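Local structure of 11R-lipoxygenase (Gersemia fruticosa, 3VF1) at residues 380-385 and 591-596; 251-257 and 372-377; 507-511 and 560-565. The protein is a calcium-dependent, non-heme iron dioxygenase of lipid metabolism that probably inserts molecular oxygen into polyunsaturated fatty acids. All coordinates share one frame; numbering follows the deposited sequence.

Contact 1: residues 380-385 and 591-596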
loop_
_atom_site.group_PDB
_atom_site.type_symbol
_atom_site.label_atom_id
_atom_site.label_comp_id
_atom_site.label_asym_id
_atom_site.label_seq_id
_atom_site.Cartn_x
_atom_site.Cartn_y
_atom_site.Cartn_z
ATOM N N ARG A 380 -20.345 1.805 11.765
ATOM C CA ARG A 380 -19.233 2.419 11.049
ATOM C C ARG A 380 -17.973 2.455 11.906
ATOM O O ARG A 380 -16.864 2.287 11.400
ATOM C CB ARG A 380 -19.601 3.839 10.615
ATOM C CG ARG A 380 -20.699 3.898 9.572
ATOM C CD ARG A 380 -20.228 3.328 8.245
ATOM N NE ARG A 380 -19.143 4.115 7.664
ATOM C CZ ARG A 380 -18.345 3.691 6.689
ATOM N NH1 ARG A 380 -18.491 2.476 6.177
ATOM N NH2 ARG A 380 -17.387 4.484 6.228
ATOM N N CYS A 381 -18.143 2.677 13.203
ATOM C CA CYS A 381 -17.008 2.728 14.113
ATOM C C CYS A 381 -16.267 1.397 14.098
ATOM O O CYS A 381 -15.037 1.362 14.056
ATOM C CB CYS A 381 -17.464 3.065 15.533
ATOM S SG CYS A 381 -16.100 3.461 16.662
ATOM N N ALA A 382 -17.022 0.305 14.126
ATOM C CA ALA A 382 -16.440 -1.026 14.044
ATOM C C ALA A 382 -15.669 -1.179 12.737
ATOM O O ALA A 382 -14.560 -1.722 12.713
ATOM C CB ALA A 382 -17.524 -2.085 14.144
ATOM N N ASP A 383 -16.259 -0.692 11.650
ATOM C CA ASP A 383 -15.649 -0.805 10.330
ATOM C C ASP A 383 -14.337 -0.030 10.267
ATOM O O ASP A 383 -13.397 -0.446 9.592
ATOM C CB ASP A 383 -16.611 -0.299 9.253
ATOM C CG ASP A 383 -16.065 -0.487 7.850
ATOM O OD1 ASP A 383 -16.181 -1.608 7.308
ATOM O OD2 ASP A 383 -15.522 0.489 7.289
ATOM N N THR A 384 -14.278 1.093 10.974
ATOM C CA THR A 384 -13.067 1.905 11.016
ATOM C C THR A 384 -11.919 1.127 11.648
ATOM O O THR A 384 -10.793 1.162 11.156
ATOM C CB THR A 384 -13.281 3.205 11.813
ATOM O OG1 THR A 384 -14.259 4.015 11.152
ATOM C CG2 THR A 384 -11.975 3.980 11.932
ATOM N N GLN A 385 -12.211 0.426 12.740
ATOM C CA GLN A 385 -11.206 -0.390 13.408
ATOM C C GLN A 385 -10.653 -1.385 12.400
ATOM O O GLN A 385 -9.441 -1.556 12.270
ATOM C CB GLN A 385 -11.803 -1.156 14.596
ATOM C CG GLN A 385 -12.716 -0.351 15.510
ATOM C CD GLN A 385 -12.057 0.901 16.052
ATOM O OE1 GLN A 385 -11.075 0.827 16.789
ATOM N NE2 GLN A 385 -12.598 2.061 15.690
ATOM N N ASN A 591 -19.109 10.452 9.488
ATOM C CA ASN A 591 -19.274 9.506 8.389
ATOM C C ASN A 591 -18.579 8.180 8.678
ATOM O O ASN A 591 -18.943 7.144 8.119
ATOM C CB ASN A 591 -18.745 10.105 7.083
ATOM C CG ASN A 591 -18.951 9.185 5.893
ATOM O OD1 ASN A 591 -20.078 8.992 5.433
ATOM N ND2 ASN A 591 -17.862 8.619 5.383
ATOM N N SER A 592 -17.583 8.216 9.557
ATOM C CA SER A 592 -16.853 7.013 9.935
ATOM C C SER A 592 -16.088 7.248 11.237
ATOM O O SER A 592 -14.885 7.509 11.220
ATOM C CB SER A 592 -15.888 6.609 8.820
ATOM O OG SER A 592 -15.539 5.238 8.916
ATOM N N PRO A 593 -16.794 7.157 12.376
ATOM C CA PRO A 593 -16.213 7.401 13.701
ATOM C C PRO A 593 -15.019 6.496 13.990
ATOM O O PRO A 593 -15.041 5.320 13.629
ATOM C CB PRO A 593 -17.366 7.077 14.657
ATOM C CG PRO A 593 -18.601 7.211 13.838
ATOM C CD PRO A 593 -18.221 6.802 12.454
ATOM N N THR A 594 -13.996 7.041 14.638
ATOM C CA THR A 594 -12.798 6.276 14.965
ATOM C C THR A 594 -12.876 5.697 16.372
ATOM O O THR A 594 -12.281 4.659 16.656
ATOM C CB THR A 594 -11.527 7.140 14.852
ATOM O OG1 THR A 594 -11.618 8.259 15.743
ATOM C CG2 THR A 594 -11.351 7.643 13.427
ATOM N N LEU A 595 -13.608 6.373 17.250
ATOM C CA LEU A 595 -13.779 5.895 18.616
ATOM C C LEU A 595 -15.119 6.331 19.196
ATOM O O LEU A 595 -15.786 7.211 18.653
ATOM C CB LEU A 595 -12.637 6.401 19.505
ATOM C CG LEU A 595 -12.510 7.918 19.683
ATOM C CD1 LEU A 595 -13.519 8.458 20.688
ATOM C CD2 LEU A 595 -11.097 8.287 20.112
ATOM N N MET A 596 -15.505 5.696 20.297
ATOM C CA MET A 596 -16.673 6.109 21.062
ATOM C C MET A 596 -16.258 6.288 22.517
ATOM O O MET A 596 -15.540 5.458 23.070
ATOM C CB MET A 596 -17.788 5.069 20.952
ATOM C CG MET A 596 -18.449 5.003 19.582
ATOM S SD MET A 596 -19.326 6.517 19.148
ATOM C CE MET A 596 -20.183 6.005 17.664
HETATM O O HOH W 1 -13.985 2.926 7.406
#

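Contact 2: residues 251-257 and 372-377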
loop_
_atom_site.group_PDB
_atom_site.type_symbol
_atom_site.label_atom_id
_atom_site.label_comp_id
_atom_site.label_asym_id
_atom_site.label_seq_id
_atom_site.Cartn_x
_atom_site.Cartn_y
_atom_site.Cartn_z
ATOM N N TRP A 251 -23.967 12.165 4.584
ATOM C CA TRP A 251 -23.693 11.085 5.535
ATOM C C TRP A 251 -24.938 10.513 6.226
ATOM O O TRP A 251 -24.948 9.345 6.613
ATOM C CB TRP A 251 -22.681 11.542 6.589
ATOM C CG TRP A 251 -23.256 12.441 7.634
ATOM C CD1 TRP A 251 -23.471 13.787 7.535
ATOM C CD2 TRP A 251 -23.685 12.062 8.946
ATOM N NE1 TRP A 251 -24.008 14.267 8.705
ATOM C CE2 TRP A 251 -24.150 13.227 9.587
ATOM C CE3 TRP A 251 -23.721 10.849 9.641
ATOM C CZ2 TRP A 251 -24.647 13.215 10.888
ATOM C CZ3 TRP A 251 -24.214 10.839 10.932
ATOM C CH2 TRP A 251 -24.670 12.014 11.543
ATOM N N ARG A 252 -25.980 11.323 6.384
ATOM C CA ARG A 252 -27.190 10.873 7.072
ATOM C C ARG A 252 -28.046 9.958 6.197
ATOM O O ARG A 252 -28.870 9.200 6.703
ATOM C CB ARG A 252 -28.032 12.071 7.518
ATOM C CG ARG A 252 -27.353 12.994 8.521
ATOM C CD ARG A 252 -28.078 14.330 8.595
ATOM N NE ARG A 252 -27.425 15.286 9.490
ATOM C CZ ARG A 252 -27.780 15.520 10.752
ATOM N NH1 ARG A 252 -28.795 14.870 11.310
ATOM N NH2 ARG A 252 -27.113 16.416 11.464
ATOM N N ASP A 253 -27.849 10.031 4.884
ATOM C CA ASP A 253 -28.678 9.293 3.936
ATOM C C ASP A 253 -28.354 7.797 3.945
ATOM O O ASP A 253 -27.200 7.403 3.784
ATOM C CB ASP A 253 -28.481 9.859 2.528
ATOM C CG ASP A 253 -29.555 9.407 1.556
ATOM O OD1 ASP A 253 -30.183 8.353 1.799
ATOM O OD2 ASP A 253 -29.771 10.107 0.544
ATOM N N ASP A 254 -29.381 6.971 4.131
ATOM C CA ASP A 254 -29.207 5.519 4.140
ATOM C C ASP A 254 -28.578 5.006 2.847
ATOM O O ASP A 254 -27.840 4.021 2.860
ATOM C CB ASP A 254 -30.548 4.816 4.369
ATOM C CG ASP A 254 -30.945 4.770 5.835
ATOM O OD1 ASP A 254 -30.113 5.127 6.697
ATOM O OD2 ASP A 254 -32.090 4.363 6.128
ATOM N N VAL A 255 -28.875 5.667 1.732
ATOM C CA VAL A 255 -28.316 5.265 0.448
ATOM C C VAL A 255 -26.817 5.546 0.415
ATOM O O VAL A 255 -26.028 4.708 -0.024
ATOM C CB VAL A 255 -29.002 5.988 -0.721
ATOM C CG1 VAL A 255 -28.223 5.777 -2.016
ATOM C CG2 VAL A 255 -30.434 5.501 -0.873
ATOM N N TRP A 256 -26.430 6.727 0.883
ATOM C CA TRP A 256 -25.019 7.076 0.982
ATOM C C TRP A 256 -24.320 6.138 1.956
ATOM O O TRP A 256 -23.229 5.645 1.683
ATOM C CB TRP A 256 -24.853 8.524 1.448
ATOM C CG TRP A 256 -23.448 8.859 1.836
ATOM C CD1 TRP A 256 -22.866 8.657 3.052
ATOM C CD2 TRP A 256 -22.442 9.451 1.004
ATOM N NE1 TRP A 256 -21.562 9.088 3.031
ATOM C CE2 TRP A 256 -21.277 9.581 1.785
ATOM C CE3 TRP A 256 -22.414 9.885 -0.325
ATOM C CZ2 TRP A 256 -20.095 10.124 1.282
ATOM C CZ3 TRP A 256 -21.240 10.427 -0.823
ATOM C CH2 TRP A 256 -20.098 10.541 -0.021
ATOM N N PHE A 257 -24.966 5.890 3.090
ATOM C CA PHE A 257 -24.419 5.021 4.126
ATOM C C PHE A 257 -24.046 3.658 3.558
ATOM O O PHE A 257 -22.923 3.189 3.726
ATOM C CB PHE A 257 -25.436 4.850 5.254
ATOM C CG PHE A 257 -24.929 4.044 6.413
ATOM C CD1 PHE A 257 -24.209 4.649 7.429
ATOM C CD2 PHE A 257 -25.181 2.685 6.496
ATOM C CE1 PHE A 257 -23.740 3.915 8.499
ATOM C CE2 PHE A 257 -24.715 1.943 7.567
ATOM C CZ PHE A 257 -23.995 2.560 8.570
ATOM N N TRP A 372 -31.829 5.126 15.210
ATOM C CA TRP A 372 -31.307 4.536 13.987
ATOM C C TRP A 372 -29.966 5.157 13.607
ATOM O O TRP A 372 -29.049 4.458 13.176
ATOM C CB TRP A 372 -32.305 4.705 12.841
ATOM C CG TRP A 372 -31.807 4.155 11.540
ATOM C CD1 TRP A 372 -31.662 4.832 10.365
ATOM C CD2 TRP A 372 -31.374 2.812 11.288
ATOM N NE1 TRP A 372 -31.173 3.992 9.394
ATOM C CE2 TRP A 372 -30.985 2.748 9.936
ATOM C CE3 TRP A 372 -31.279 1.660 12.073
ATOM C CZ2 TRP A 372 -30.510 1.575 9.351
ATOM C CZ3 TRP A 372 -30.806 0.497 11.490
ATOM C CH2 TRP A 372 -30.428 0.464 10.143
ATOM N N ILE A 373 -29.856 6.472 13.766
ATOM C CA ILE A 373 -28.605 7.167 13.487
ATOM C C ILE A 373 -27.510 6.682 14.431
ATOM O O ILE A 373 -26.376 6.455 14.014
ATOM C CB ILE A 373 -28.768 8.696 13.606
ATOM C CG1 ILE A 373 -29.509 9.234 12.381
ATOM C CG2 ILE A 373 -27.412 9.376 13.733
ATOM C CD1 ILE A 373 -29.874 10.703 12.472
ATOM N N MET A 374 -27.855 6.517 15.703
ATOM C CA MET A 374 -26.903 6.020 16.688
ATOM C C MET A 374 -26.409 4.633 16.286
ATOM O O MET A 374 -25.207 4.363 16.288
ATOM C CB MET A 374 -27.547 5.969 18.076
ATOM C CG MET A 374 -26.676 5.319 19.149
ATOM S SD MET A 374 -25.202 6.280 19.566
ATOM C CE MET A 374 -25.899 7.524 20.654
ATOM N N ALA A 375 -27.344 3.758 15.932
ATOM C CA ALA A 375 -27.009 2.389 15.560
ATOM C C ALA A 375 -26.032 2.370 14.388
ATOM O O ALA A 375 -25.075 1.597 14.380
ATOM C CB ALA A 375 -28.268 1.612 15.212
ATOM N N LYS A 376 -26.276 3.227 13.401
ATOM C CA LYS A 376 -25.424 3.293 12.219
ATOM C C LYS A 376 -24.014 3.763 12.566
ATOM O O LYS A 376 -23.035 3.256 12.019
ATOM C CB LYS A 376 -26.044 4.211 11.163
ATOM C CG LYS A 376 -27.276 3.622 10.488
ATOM C CD LYS A 376 -27.745 4.468 9.315
ATOM C CE LYS A 376 -28.192 5.855 9.752
ATOM N NZ LYS A 376 -28.697 6.659 8.605
ATOM N N LEU A 377 -23.910 4.729 13.472
ATOM C CA LEU A 377 -22.613 5.262 13.869
ATOM C C LEU A 377 -21.740 4.180 14.491
ATOM O O LEU A 377 -20.536 4.136 14.252
ATOM C CB LEU A 377 -22.784 6.426 14.846
ATOM C CG LEU A 377 -23.359 7.710 14.237
ATOM C CD1 LEU A 377 -23.766 8.694 15.325
ATOM C CD2 LEU A 377 -22.355 8.349 13.292
HETATM O O HOH W 2 -25.999 7.435 8.245
#

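Contact 3: residues 507-511 and 560-565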
loop_
_atom_site.group_PDB
_atom_site.type_symbol
_atom_site.label_atom_id
_atom_site.label_comp_id
_atom_site.label_asym_id
_atom_site.label_seq_id
_atom_site.Cartn_x
_atom_site.Cartn_y
_atom_site.Cartn_z
ATOM N N VAL A 507 2.430 -8.171 -16.464
ATOM C CA VAL A 507 3.341 -9.096 -15.804
ATOM C C VAL A 507 3.576 -10.328 -16.669
ATOM O O VAL A 507 4.692 -10.833 -16.751
ATOM C CB VAL A 507 2.802 -9.529 -14.428
ATOM C CG1 VAL A 507 3.606 -10.701 -13.878
ATOM C CG2 VAL A 507 2.832 -8.357 -13.457
ATOM N N GLN A 508 2.522 -10.805 -17.321
ATOM C CA GLN A 508 2.627 -11.972 -18.186
ATOM C C GLN A 508 3.526 -11.681 -19.384
ATOM O O GLN A 508 4.340 -12.516 -19.775
ATOM C CB GLN A 508 1.244 -12.408 -18.669
ATOM C CG GLN A 508 1.258 -13.666 -19.521
ATOM C CD GLN A 508 -0.136 -14.164 -19.849
ATOM O OE1 GLN A 508 -0.727 -13.774 -20.856
ATOM N NE2 GLN A 508 -0.670 -15.031 -18.996
ATOM N N ASP A 509 3.373 -10.494 -19.964
ATOM C CA ASP A 509 4.186 -10.095 -21.107
ATOM C C ASP A 509 5.664 -10.076 -20.734
ATOM O O ASP A 509 6.498 -10.619 -21.456
ATOM C CB ASP A 509 3.758 -8.719 -21.621
ATOM C CG ASP A 509 2.398 -8.743 -22.291
ATOM O OD1 ASP A 509 1.888 -9.850 -22.565
ATOM O OD2 ASP A 509 1.843 -7.653 -22.552
ATOM N N ILE A 510 5.983 -9.455 -19.603
ATOM C CA ILE A 510 7.363 -9.357 -19.146
ATOM C C ILE A 510 7.952 -10.738 -18.896
ATOM O O ILE A 510 9.053 -11.045 -19.349
ATOM C CB ILE A 510 7.468 -8.532 -17.849
ATOM C CG1 ILE A 510 7.070 -7.076 -18.104
ATOM C CG2 ILE A 510 8.880 -8.605 -17.280
ATOM C CD1 ILE A 510 7.916 -6.375 -19.151
ATOM N N ILE A 511 7.214 -11.571 -18.172
ATOM C CA ILE A 511 7.694 -12.897 -17.804
ATOM C C ILE A 511 7.909 -13.794 -19.022
ATOM O O ILE A 511 8.841 -14.596 -19.051
ATOM C CB ILE A 511 6.723 -13.584 -16.825
ATOM C CG1 ILE A 511 6.727 -12.856 -15.478
ATOM C CG2 ILE A 511 7.093 -15.049 -16.629
ATOM C CD1 ILE A 511 8.074 -12.842 -14.781
ATOM N N LEU A 560 4.005 -18.092 -11.316
ATOM C CA LEU A 560 4.898 -16.955 -11.149
ATOM C C LEU A 560 4.185 -15.645 -11.483
ATOM O O LEU A 560 4.296 -14.662 -10.751
ATOM C CB LEU A 560 6.131 -17.120 -12.039
ATOM C CG LEU A 560 7.146 -15.978 -12.003
ATOM C CD1 LEU A 560 7.613 -15.715 -10.580
ATOM C CD2 LEU A 560 8.327 -16.294 -12.905
ATOM N N VAL A 561 3.451 -15.640 -12.590
ATOM C CA VAL A 561 2.732 -14.449 -13.021
ATOM C C VAL A 561 1.678 -14.044 -11.994
ATOM O O VAL A 561 1.567 -12.872 -11.637
ATOM C CB VAL A 561 2.054 -14.664 -14.390
ATOM C CG1 VAL A 561 1.103 -13.515 -14.704
ATOM C CG2 VAL A 561 3.104 -14.806 -15.482
ATOM N N HIS A 562 0.905 -15.015 -11.519
ATOM C CA HIS A 562 -0.155 -14.729 -10.561
ATOM C C HIS A 562 0.403 -14.074 -9.305
ATOM O O HIS A 562 -0.064 -13.016 -8.888
ATOM C CB HIS A 562 -0.905 -16.003 -10.176
ATOM C CG HIS A 562 -1.989 -15.777 -9.168
ATOM N ND1 HIS A 562 -3.202 -15.211 -9.496
ATOM C CD2 HIS A 562 -2.037 -16.027 -7.839
ATOM C CE1 HIS A 562 -3.954 -15.130 -8.412
ATOM N NE2 HIS A 562 -3.270 -15.617 -7.393
ATOM N N PHE A 563 1.404 -14.708 -8.703
ATOM C CA PHE A 563 1.976 -14.209 -7.460
ATOM C C PHE A 563 2.495 -12.786 -7.623
ATOM O O PHE A 563 2.337 -11.958 -6.731
ATOM C CB PHE A 563 3.103 -15.123 -6.977
ATOM C CG PHE A 563 3.552 -14.833 -5.574
ATOM C CD1 PHE A 563 2.949 -15.461 -4.497
ATOM C CD2 PHE A 563 4.571 -13.927 -5.331
ATOM C CE1 PHE A 563 3.357 -15.196 -3.204
ATOM C CE2 PHE A 563 4.984 -13.659 -4.038
ATOM C CZ PHE A 563 4.375 -14.293 -2.974
ATOM N N LEU A 564 3.108 -12.502 -8.767
ATOM C CA LEU A 564 3.660 -11.176 -9.024
ATOM C C LEU A 564 2.550 -10.167 -9.301
ATOM O O LEU A 564 2.670 -8.992 -8.959
ATOM C CB LEU A 564 4.637 -11.221 -10.199
ATOM C CG LEU A 564 5.901 -12.054 -9.971
ATOM C CD1 LEU A 564 6.717 -12.142 -11.250
ATOM C CD2 LEU A 564 6.733 -11.472 -8.843
ATOM N N THR A 565 1.471 -10.629 -9.926
ATOM C CA THR A 565 0.317 -9.777 -10.178
ATOM C C THR A 565 -0.264 -9.302 -8.851
ATOM O O THR A 565 -0.622 -8.133 -8.699
ATOM C CB THR A 565 -0.772 -10.519 -10.975
ATOM O OG1 THR A 565 -0.278 -10.845 -12.281
ATOM C CG2 THR A 565 -2.018 -9.661 -11.117
#

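Contact 1: residues 380-385 and 591-596
Arg380 reaches Asn591 by folding its long side chain at both chi2 and chi3, which brings NE within 3.1 Å of Asn591 O. The bond is fairly straight (160°), and the oxygen lies in the guanidinium plane while the donor lies in the carbonyl plane. Nearer the backbone, Arg380 CB rests 3.8 Å from Pro593 CD. The buried charge has Asp383 nearby as a long ion pair, without a directed N-H, and Phe261 supplies a cation-pi partner. Cys381 is small enough for the loop to lie close to the helix: its CA points a hydrogen at Pro593 O over 3.3 Å. With SG anti to the backbone N (chi1 -169°), the sulfur lies against the peptide between Thr594 and Leu595 and meets Met596 CG at 4.1 Å. Asp383 joins in through a water that donates to its OD2 and also bonds Ser592 OG. Thr384 suits its place because a hydroxyl can both give its one proton and accept another: OG1 lies 2.9 Å from both Ser592 OG and Pro593 O, and is also close to Arg380 O. Its methyl CG2 meanwhile packs on Thr594. Gln385 closes the walk. Its NE2 donates to Thr594 O at 2.8 Å, arriving above that carbonyl plane, and its other hydrogen goes to Cys381 O; both acceptors lie near the amide plane, so the two bonds fix the rotation of the amide. Thus two carbonyls of an irregular loop, those of Asn591 and Thr594, are taken up by helix side chains. The helix is 369-410, the long helix of the lipoxygenase catalytic domain that carries the iron ligands His392 and His397; the side chains of Thr384 and His392 are about 10 Å apart.

Contact 2: residues 251-257 and 372-377
Lys376 and Asp254 form a salt bridge between two helices of the lipoxygenase catalytic domain, the long helix 369-410 and the first turn of helix 254-263, whose N-cap is Asp253. Charged and polar bonds come first. Lys376 NZ lies 2.8 Å from Asp254 OD1 and meets it nearly head-on to the C-O bond. The same oxygen takes the indole N-H of Trp372, with NE1 3.1 Å from Asp254 OD1, on its syn side and at a good angle (163°). The oxygen lies near the indole plane, at the ring's edge, and the carboxylate plane is turned 84° from it. Two donors thus grip one oxygen, while a weak bond from NE1 reaches OD2. The acid probably offsets much of the cost of burying the lysine.

Ring contacts suit the lysine's greasy shaft. Its CD sits 3.9 Å from the centroid of the Phe257 ring, almost straight over the face, a CH-pi contact. On another side CG lies over the rim of the Trp372 ring, so the chain runs between two aromatic surfaces, bends at chi3, and ends with NZ at the acid. Lys376 CB also comes within 3.5 Å of Phe257 CE1.

Plain apolar packing completes the interface: Trp251 CZ3 is 3.9 Å from Leu377 CD2, and Ile373 lies beside the same indole. Finally, a water accepts from Lys376 NZ at 2.8 Å and donates to Trp251 O at 2.7 Å.

Contact 3: residues 507-511 and 560-565
Val507 meets Val561 at a flat group of the backbone, the Val561 carbonyl, and no aromatic ring takes part across this contact. Above the carbonyl plane, 46° out of it, stands Thr565 OG1, which donates to Val561 O at 2.8 Å; Thr565 N bonds the same oxygen. Val507 CG1 lies 3.7 Å from Val561 O. The threonine thus turns its hydroxyl back into its own helix, a polar residue made compatible with the side chain of Val507 beside it. The Phe563 ring turns from 507-511 and meets Phe470.

Around this centre the side chains are branched and apolar. Those of Val507 and Val561 run past each other in opposite directions, CG1 to CG1 3.9 Å, and Val561 CG2 fits 3.9 Å from Gln508 CA, close to the other backbone. In Ile511, chi1 (-68°) sets CG1 anti to the carbonyl carbon, and the further bend at chi2 brings CD1 to 3.8 Å from Leu564 CD1 and 3.9 Å from Leu560 CD2. With an alanine here CG1, CG2 and CD1 are gone, and a gap would probably open facing Leu560, Leu564 and Val561 CG2, weakening their packing.

The short helix segments cross at 132°, their axes 9.5 Å apart. Because the contact is mainly hydrocarbon, with no hydrogen bond between the two segments, the fit is probably one of shape, and helps place helix 557-579 against helix 491-514.

Contacts 1 and 2 are neighbours, their centres 12 Å apart, and both use helix 369-410, at successive turns. They touch directly: Asn591 probably bonds the indole of Trp256, and Arg380 packs on Phe257, so helix 254-263, the long helix and the loop 591-596 make one continuous cluster. Contact 3 stands apart, about 37 Å from contact 1 and 42 Å from contact 2 between centres, and across the chain's centre from contact 1. Along the sequence contact 2 closes first; contact 1 then opens, and contact 3 falls wholly within its span. The helices held at these separate places, 369-410 and 557-579, together supply four iron ligands.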